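Local coordinates for protein packaging enzyme P4 (Pseudomonas phage phi6, PDB 4BLO) that hydrolyses nucleoside triphosphates as a hexameric RecA-like packaging ATPase, and probably uses that energy to drive viral RNA into the capsid, at residues R111-G116 with S226-V231; S119-L124 with D215-F220. All blocks are in the same frame, centred on the assembly; numbering follows the deposited sequence.

Interaction 1: R111-G116 with S226-V231; sequences RWPSEG and SVVMVV
A cis-proline turn, Trp112-Pro113, in the loop linking strands 109-110 and 117-118 lies against Ser226 and Val228 of strand 226-231, in the central sheet of the RecA-like core. Loop and strand are joined first by a hydrogen bond. The hydroxyl of Ser226 donates to the carbonyl of Trp112, with OG 2.6 Å from O. It approaches at a C=O...OG angle of 139°, tilted 20° out of the carbonyl plane. The cis peptide bond places CD of Pro113 on the same side as the Trp112 oxygen, and CD lies 3.4 Å from Ser226 OG.

Two residues further along the strand, at Val228, the contact turns apolar. CG2 of Val228 sits in the angle between two rings, 3.5 Å from CH2 of Trp112 and 3.8 Å from CB of Pro113. Trp112 reaches it with CG anti to its own backbone nitrogen (chi1 -175°), which carries the six-membered end of the indole to the strand, where CZ3 meets Ser226 O in the plane of the ring at 3.3 Å. The other end of the indole is fixed by a hydrogen bond from NE1 to Leu140 O at the end of helix 132-140. Leu136 and Leu140 of that helix also pack on Val228. Hairpin loop and helix thus share one face of the parallel strands, a layered alpha/beta construction characteristic of P-loop NTPases.

Interaction 2: S119-L124 with D215-F220; sequences SGVTAL and DISNLF
Gly120 and Val121 of strand 120-124 meet Ser217 and Phe220 of helix 215-220 through one polar contact, one CA-H...O contact and a small apolar cluster, all buried. The polar element is a hydrogen bond from Val121 N to the hydroxyl of Ser217, 3.2 Å from N to OG and fairly straight at 161°. OG faces the strand because it stands anti to the serine's own nitrogen (chi1 -171°). Beside it, with no side chain to intervene, Gly120 CA lies 3.3 Å from Ser217 O in a CA-H...O contact. That oxygen is also hydrogen-bonded to Thr221 OG1, one helical turn on.

The apolar part centres on Val121. Its two methyls divide the work: CG1 lies 3.6 Å from CB of Ser217, while CG2 meets the edge of the Phe220 ring at CE2, also 3.6 Å away. Within the helix, Ile216 O lies over one face of the same ring, displaced toward its rim.

The two short axes approach to 5.6 Å at 134°. Asp215 forms a salt bridge with Arg195 of a neighbouring subunit, whereas Phe220 continues onto Val227 of strand 226-231 and onto Cys174 and Ile175 of helix 167-179.

The two contacts illustrate how a central sheet is covered on both faces. Their centres lie 9 Å apart, and strands 120-126 and 226-231 run parallel as neighbours. Thr122 ties them together: its N and O probably bond to Val227 O and Met229 N, both at 2.8 Å, while its CB is directed away from helix segment 215-220 and its OG1 lies 3.4 Å from CG of Pro113. On the other face, Val227 CB packs 3.5 Å from CE2 of Phe220. Strand 120-126 leads into the P-loop with Lys132 and Ser133, which line the ADP pocket. A bound ADP lies about 11 Å from the side chain of Val228, and one about 14 Å from that of Ser217.

Interaction 1: R111-G116 with S226-V231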
ATOM      1  N   ARG L 111       2.906  23.048  39.050  1.00 45.13           N
ATOM      2  CA  ARG L 111       2.566  24.453  38.815  1.00 46.80           C
ATOM      3  C   ARG L 111       2.812  24.837  37.333  1.00 52.47           C
ATOM      4  O   ARG L 111       2.351  25.895  36.886  1.00 54.68           O
ATOM      5  CB  ARG L 111       3.376  25.366  39.740  1.00 48.73           C
ATOM      6  CG  ARG L 111       2.788  25.503  41.132  1.00 68.35           C
ATOM      7  CD  ARG L 111       3.636  26.395  42.022  1.00 90.01           C
ATOM      8  NE  ARG L 111       4.691  25.641  42.703  1.00114.08           N
ATOM      9  CZ  ARG L 111       5.468  26.124  43.670  1.00145.66           C
ATOM     10  NH1 ARG L 111       5.327  27.380  44.082  1.00139.46           N
ATOM     11  NH2 ARG L 111       6.391  25.356  44.232  1.00141.31           N
ATOM     12  N   TRP L 112       3.527  23.964  36.588  1.00 45.19           N
ATOM     13  CA  TRP L 112       3.915  24.140  35.195  1.00 42.99           C
ATOM     14  C   TRP L 112       3.473  22.934  34.364  1.00 44.85           C
ATOM     15  O   TRP L 112       3.609  21.813  34.854  1.00 45.25           O
ATOM     16  CB  TRP L 112       5.443  24.308  35.127  1.00 41.79           C
ATOM     17  CG  TRP L 112       6.014  24.620  33.771  1.00 41.30           C
ATOM     18  CD1 TRP L 112       6.273  25.857  33.263  1.00 44.61           C
ATOM     19  CD2 TRP L 112       6.477  23.673  32.787  1.00 39.27           C
ATOM     20  NE1 TRP L 112       6.860  25.747  32.021  1.00 43.19           N
ATOM     21  CE2 TRP L 112       6.986  24.417  31.698  1.00 43.03           C
ATOM     22  CE3 TRP L 112       6.510  22.273  32.720  1.00 39.55           C
ATOM     23  CZ2 TRP L 112       7.531  23.806  30.563  1.00 40.53           C
ATOM     24  CZ3 TRP L 112       7.061  21.670  31.602  1.00 39.56           C
ATOM     25  CH2 TRP L 112       7.566  22.432  30.542  1.00 39.72           C
ATOM     26  N   PRO L 113       2.976  23.095  33.108  1.00 38.92           N
ATOM     27  CA  PRO L 113       2.774  24.346  32.337  1.00 38.91           C
ATOM     28  C   PRO L 113       1.568  25.178  32.794  1.00 46.66           C
ATOM     29  O   PRO L 113       1.432  26.330  32.372  1.00 46.31           O
ATOM     30  CB  PRO L 113       2.575  23.842  30.908  1.00 38.79           C
ATOM     31  CG  PRO L 113       1.966  22.468  31.075  1.00 42.90           C
ATOM     32  CD  PRO L 113       2.579  21.903  32.334  1.00 38.84           C
ATOM     33  N   SER L 114       0.704  24.611  33.661  1.00 45.00           N
ATOM     34  CA  SER L 114      -0.458  25.309  34.207  1.00 47.02           C
ATOM     35  C   SER L 114      -0.643  24.974  35.691  1.00 54.37           C
ATOM     36  O   SER L 114      -0.204  23.918  36.135  1.00 54.43           O
ATOM     37  CB  SER L 114      -1.719  24.982  33.422  1.00 51.12           C
ATOM     38  OG  SER L 114      -2.831  25.689  33.951  1.00 65.97           O
ATOM     39  N   GLU L 115      -1.273  25.888  36.459  1.00 53.07           N
ATOM     40  CA  GLU L 115      -1.464  25.727  37.901  1.00 54.39           C
ATOM     41  C   GLU L 115      -2.356  24.546  38.245  1.00 56.12           C
ATOM     42  O   GLU L 115      -3.475  24.430  37.734  1.00 54.60           O
ATOM     43  CB  GLU L 115      -2.035  27.004  38.545  1.00 58.23           C
ATOM     44  CG  GLU L 115      -0.984  27.903  39.179  1.00 73.06           C
ATOM     45  CD  GLU L 115      -0.304  27.441  40.456  1.00 95.73           C
ATOM     46  OE1 GLU L 115      -0.719  26.409  41.031  1.00 88.26           O
ATOM     47  OE2 GLU L 115       0.644  28.135  40.891  1.00 97.36           O
ATOM     48  N   GLY L 116      -1.830  23.695  39.122  1.00 52.61           N
ATOM     49  CA  GLY L 116      -2.502  22.514  39.650  1.00 52.27           C
ATOM     50  C   GLY L 116      -2.655  21.378  38.675  1.00 53.12           C
ATOM     51  O   GLY L 116      -3.446  20.472  38.926  1.00 52.50           O
ATOM     52  N   SER L 226       6.035  16.248  34.441  1.00 38.80           N
ATOM     53  CA  SER L 226       5.276  17.291  33.764  1.00 37.21           C
ATOM     54  C   SER L 226       6.112  17.726  32.547  1.00 37.14           C
ATOM     55  O   SER L 226       7.064  18.503  32.683  1.00 37.07           O
ATOM     56  CB  SER L 226       4.964  18.450  34.702  1.00 42.83           C
ATOM     57  OG  SER L 226       4.072  19.352  34.068  1.00 51.61           O
ATOM     58  N   VAL L 227       5.796  17.150  31.377  1.00 30.19           N
ATOM     59  CA  VAL L 227       6.506  17.388  30.127  1.00 28.40           C
ATOM     60  C   VAL L 227       5.606  18.116  29.109  1.00 31.01           C
ATOM     61  O   VAL L 227       4.420  17.832  29.006  1.00 30.67           O
ATOM     62  CB  VAL L 227       7.058  16.039  29.559  1.00 29.67           C
ATOM     63  CG1 VAL L 227       7.794  16.224  28.223  1.00 28.36           C
ATOM     64  CG2 VAL L 227       7.952  15.322  30.575  1.00 29.98           C
ATOM     65  N   VAL L 228       6.200  19.058  28.364  1.00 29.23           N
ATOM     66  CA  VAL L 228       5.588  19.790  27.253  1.00 28.60           C
ATOM     67  C   VAL L 228       6.302  19.350  25.968  1.00 31.15           C
ATOM     68  O   VAL L 228       7.498  19.580  25.829  1.00 31.37           O
ATOM     69  CB  VAL L 228       5.633  21.341  27.440  1.00 32.07           C
ATOM     70  CG1 VAL L 228       5.292  22.085  26.132  1.00 30.30           C
ATOM     71  CG2 VAL L 228       4.715  21.780  28.577  1.00 32.96           C
ATOM     72  N   MET L 229       5.583  18.723  25.048  1.00 28.41           N
ATOM     73  CA  MET L 229       6.146  18.291  23.758  1.00 28.78           C
ATOM     74  C   MET L 229       5.561  19.119  22.636  1.00 30.05           C
ATOM     75  O   MET L 229       4.334  19.234  22.560  1.00 28.26           O
ATOM     76  CB  MET L 229       5.882  16.794  23.488  1.00 31.14           C
ATOM     77  CG  MET L 229       6.523  15.877  24.494  1.00 36.13           C
ATOM     78  SD  MET L 229       6.693  14.189  23.881  1.00 41.07           S
ATOM     79  CE  MET L 229       5.006  13.760  23.612  1.00 38.37           C
ATOM     80  N   VAL L 230       6.415  19.705  21.763  1.00 26.35           N
ATOM     81  CA  VAL L 230       5.874  20.482  20.640  1.00 26.80           C
ATOM     82  C   VAL L 230       5.619  19.493  19.515  1.00 33.05           C
ATOM     83  O   VAL L 230       6.513  18.726  19.137  1.00 32.14           O
ATOM     84  CB  VAL L 230       6.628  21.772  20.197  1.00 31.12           C
ATOM     85  CG1 VAL L 230       7.763  22.133  21.129  1.00 30.95           C
ATOM     86  CG2 VAL L 230       7.059  21.756  18.730  1.00 30.82           C
ATOM     87  N   VAL L 231       4.351  19.440  19.072  1.00 32.39           N
ATOM     88  CA  VAL L 231       3.881  18.478  18.080  1.00 33.04           C
ATOM     89  C   VAL L 231       3.454  19.241  16.792  1.00 39.73           C
ATOM     90  O   VAL L 231       2.487  20.016  16.788  1.00 39.60           O
ATOM     91  CB  VAL L 231       2.795  17.498  18.660  1.00 36.75           C
ATOM     92  CG1 VAL L 231       3.330  16.763  19.881  1.00 36.25           C
ATOM     93  CG2 VAL L 231       1.508  18.205  19.043  1.00 37.21           C
TER

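Interaction 2: S119-L124 with D215-F220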
ATOM      1  N   SER L 119       0.262  15.168  36.551  1.00 46.60           N
ATOM      2  CA  SER L 119       1.458  14.682  35.868  1.00 45.35           C
ATOM      3  C   SER L 119       1.030  13.996  34.571  1.00 46.26           C
ATOM      4  O   SER L 119      -0.021  13.347  34.529  1.00 45.29           O
ATOM      5  CB  SER L 119       2.237  13.725  36.762  1.00 50.43           C
ATOM      6  OG  SER L 119       2.647  14.376  37.952  1.00 56.30           O
ATOM      7  N   GLY L 120       1.805  14.208  33.516  1.00 40.28           N
ATOM      8  CA  GLY L 120       1.525  13.657  32.195  1.00 37.28           C
ATOM      9  C   GLY L 120       2.215  14.438  31.103  1.00 38.96           C
ATOM     10  O   GLY L 120       3.280  15.023  31.331  1.00 38.36           O
ATOM     11  N   VAL L 121       1.608  14.476  29.914  1.00 35.31           N
ATOM     12  CA  VAL L 121       2.194  15.225  28.810  1.00 34.45           C
ATOM     13  C   VAL L 121       1.231  16.328  28.338  1.00 36.47           C
ATOM     14  O   VAL L 121       0.006  16.201  28.428  1.00 36.19           O
ATOM     15  CB  VAL L 121       2.716  14.325  27.653  1.00 37.76           C
ATOM     16  CG1 VAL L 121       1.637  13.985  26.629  1.00 36.65           C
ATOM     17  CG2 VAL L 121       3.916  14.969  26.977  1.00 37.32           C
ATOM     18  N   THR L 122       1.831  17.441  27.931  1.00 31.87           N
ATOM     19  CA  THR L 122       1.173  18.614  27.379  1.00 31.40           C
ATOM     20  C   THR L 122       1.662  18.698  25.936  1.00 33.08           C
ATOM     21  O   THR L 122       2.843  18.442  25.690  1.00 32.46           O
ATOM     22  CB  THR L 122       1.451  19.836  28.246  1.00 41.52           C
ATOM     23  OG1 THR L 122       0.973  19.571  29.572  1.00 36.61           O
ATOM     24  CG2 THR L 122       0.818  21.110  27.691  1.00 41.85           C
ATOM     25  N   ALA L 123       0.744  18.950  24.974  1.00 27.60           N
ATOM     26  CA  ALA L 123       1.113  18.983  23.560  1.00 26.07           C
ATOM     27  C   ALA L 123       0.947  20.367  22.987  1.00 28.76           C
ATOM     28  O   ALA L 123      -0.159  20.894  22.910  1.00 28.04           O
ATOM     29  CB  ALA L 123       0.301  17.964  22.756  1.00 25.86           C
ATOM     30  N   LEU L 124       2.065  20.953  22.588  1.00 26.93           N
ATOM     31  CA  LEU L 124       2.098  22.290  22.022  1.00 28.84           C
ATOM     32  C   LEU L 124       2.006  22.169  20.506  1.00 37.61           C
ATOM     33  O   LEU L 124       2.993  21.877  19.839  1.00 35.63           O
ATOM     34  CB  LEU L 124       3.360  23.041  22.507  1.00 28.60           C
ATOM     35  CG  LEU L 124       3.688  24.442  22.015  1.00 32.71           C
ATOM     36  CD1 LEU L 124       2.691  25.446  22.505  1.00 33.65           C
ATOM     37  CD2 LEU L 124       5.069  24.810  22.460  1.00 35.49           C
ATOM     38  N   ASP L 215      -0.154   6.985  25.682  1.00 28.69           N
ATOM     39  CA  ASP L 215       0.839   6.081  26.260  1.00 29.75           C
ATOM     40  C   ASP L 215       2.017   6.886  26.837  1.00 34.35           C
ATOM     41  O   ASP L 215       2.502   6.564  27.923  1.00 35.18           O
ATOM     42  CB  ASP L 215       1.332   5.068  25.209  1.00 31.61           C
ATOM     43  CG  ASP L 215       0.379   3.935  24.897  1.00 39.16           C
ATOM     44  OD1 ASP L 215      -0.697   3.865  25.543  1.00 44.29           O
ATOM     45  OD2 ASP L 215       0.724   3.089  24.039  1.00 35.65           O
ATOM     46  N   ILE L 216       2.451   7.945  26.125  1.00 29.45           N
ATOM     47  CA  ILE L 216       3.528   8.825  26.589  1.00 29.73           C
ATOM     48  C   ILE L 216       3.017   9.618  27.822  1.00 37.29           C
ATOM     49  O   ILE L 216       3.716   9.678  28.832  1.00 36.96           O
ATOM     50  CB  ILE L 216       4.055   9.734  25.448  1.00 30.80           C
ATOM     51  CG1 ILE L 216       4.924   8.933  24.463  1.00 29.95           C
ATOM     52  CG2 ILE L 216       4.811  10.926  25.992  1.00 31.28           C
ATOM     53  CD1 ILE L 216       5.081   9.546  23.085  1.00 25.18           C
ATOM     54  N   SER L 217       1.778  10.156  27.755  1.00 34.99           N
ATOM     55  CA  SER L 217       1.174  10.917  28.849  1.00 35.30           C
ATOM     56  C   SER L 217       1.081  10.080  30.121  1.00 42.69           C
ATOM     57  O   SER L 217       1.508  10.542  31.177  1.00 43.90           O
ATOM     58  CB  SER L 217      -0.204  11.436  28.451  1.00 36.13           C
ATOM     59  OG  SER L 217      -0.718  12.348  29.407  1.00 41.52           O
ATOM     60  N   ASN L 218       0.580   8.836  30.013  1.00 41.58           N
ATOM     61  CA  ASN L 218       0.421   7.931  31.161  1.00 42.69           C
ATOM     62  C   ASN L 218       1.788   7.501  31.732  1.00 47.51           C
ATOM     63  O   ASN L 218       1.923   7.359  32.950  1.00 48.53           O
ATOM     64  CB  ASN L 218      -0.441   6.727  30.802  1.00 37.91           C
ATOM     65  CG  ASN L 218      -1.886   7.047  30.471  1.00 50.62           C
ATOM     66  OD1 ASN L 218      -2.553   6.305  29.737  1.00 54.33           O
ATOM     67  ND2 ASN L 218      -2.417   8.138  31.015  1.00 31.25           N
ATOM     68  N   LEU L 219       2.803   7.369  30.860  1.00 42.26           N
ATOM     69  CA  LEU L 219       4.178   7.055  31.243  1.00 42.20           C
ATOM     70  C   LEU L 219       4.707   8.169  32.170  1.00 47.86           C
ATOM     71  O   LEU L 219       5.321   7.882  33.194  1.00 49.94           O
ATOM     72  CB  LEU L 219       5.029   6.931  29.963  1.00 40.50           C
ATOM     73  CG  LEU L 219       6.065   5.807  29.842  1.00 43.78           C
ATOM     74  CD1 LEU L 219       5.489   4.445  30.152  1.00 43.42           C
ATOM     75  CD2 LEU L 219       6.659   5.784  28.459  1.00 41.43           C
ATOM     76  N   PHE L 220       4.387   9.436  31.855  1.00 42.48           N
ATOM     77  CA  PHE L 220       4.779  10.587  32.671  1.00 41.42           C
ATOM     78  C   PHE L 220       3.904  10.704  33.917  1.00 50.24           C
ATOM     79  O   PHE L 220       4.411  11.130  34.956  1.00 53.68           O
ATOM     80  CB  PHE L 220       4.734  11.888  31.863  1.00 40.21           C
ATOM     81  CG  PHE L 220       5.709  11.952  30.708  1.00 38.82           C
ATOM     82  CD1 PHE L 220       6.943  11.317  30.779  1.00 40.73           C
ATOM     83  CD2 PHE L 220       5.411  12.686  29.568  1.00 38.98           C
ATOM     84  CE1 PHE L 220       7.847  11.386  29.715  1.00 40.94           C
ATOM     85  CE2 PHE L 220       6.323  12.767  28.510  1.00 40.58           C
ATOM     86  CZ  PHE L 220       7.534  12.117  28.589  1.00 38.75           C
TER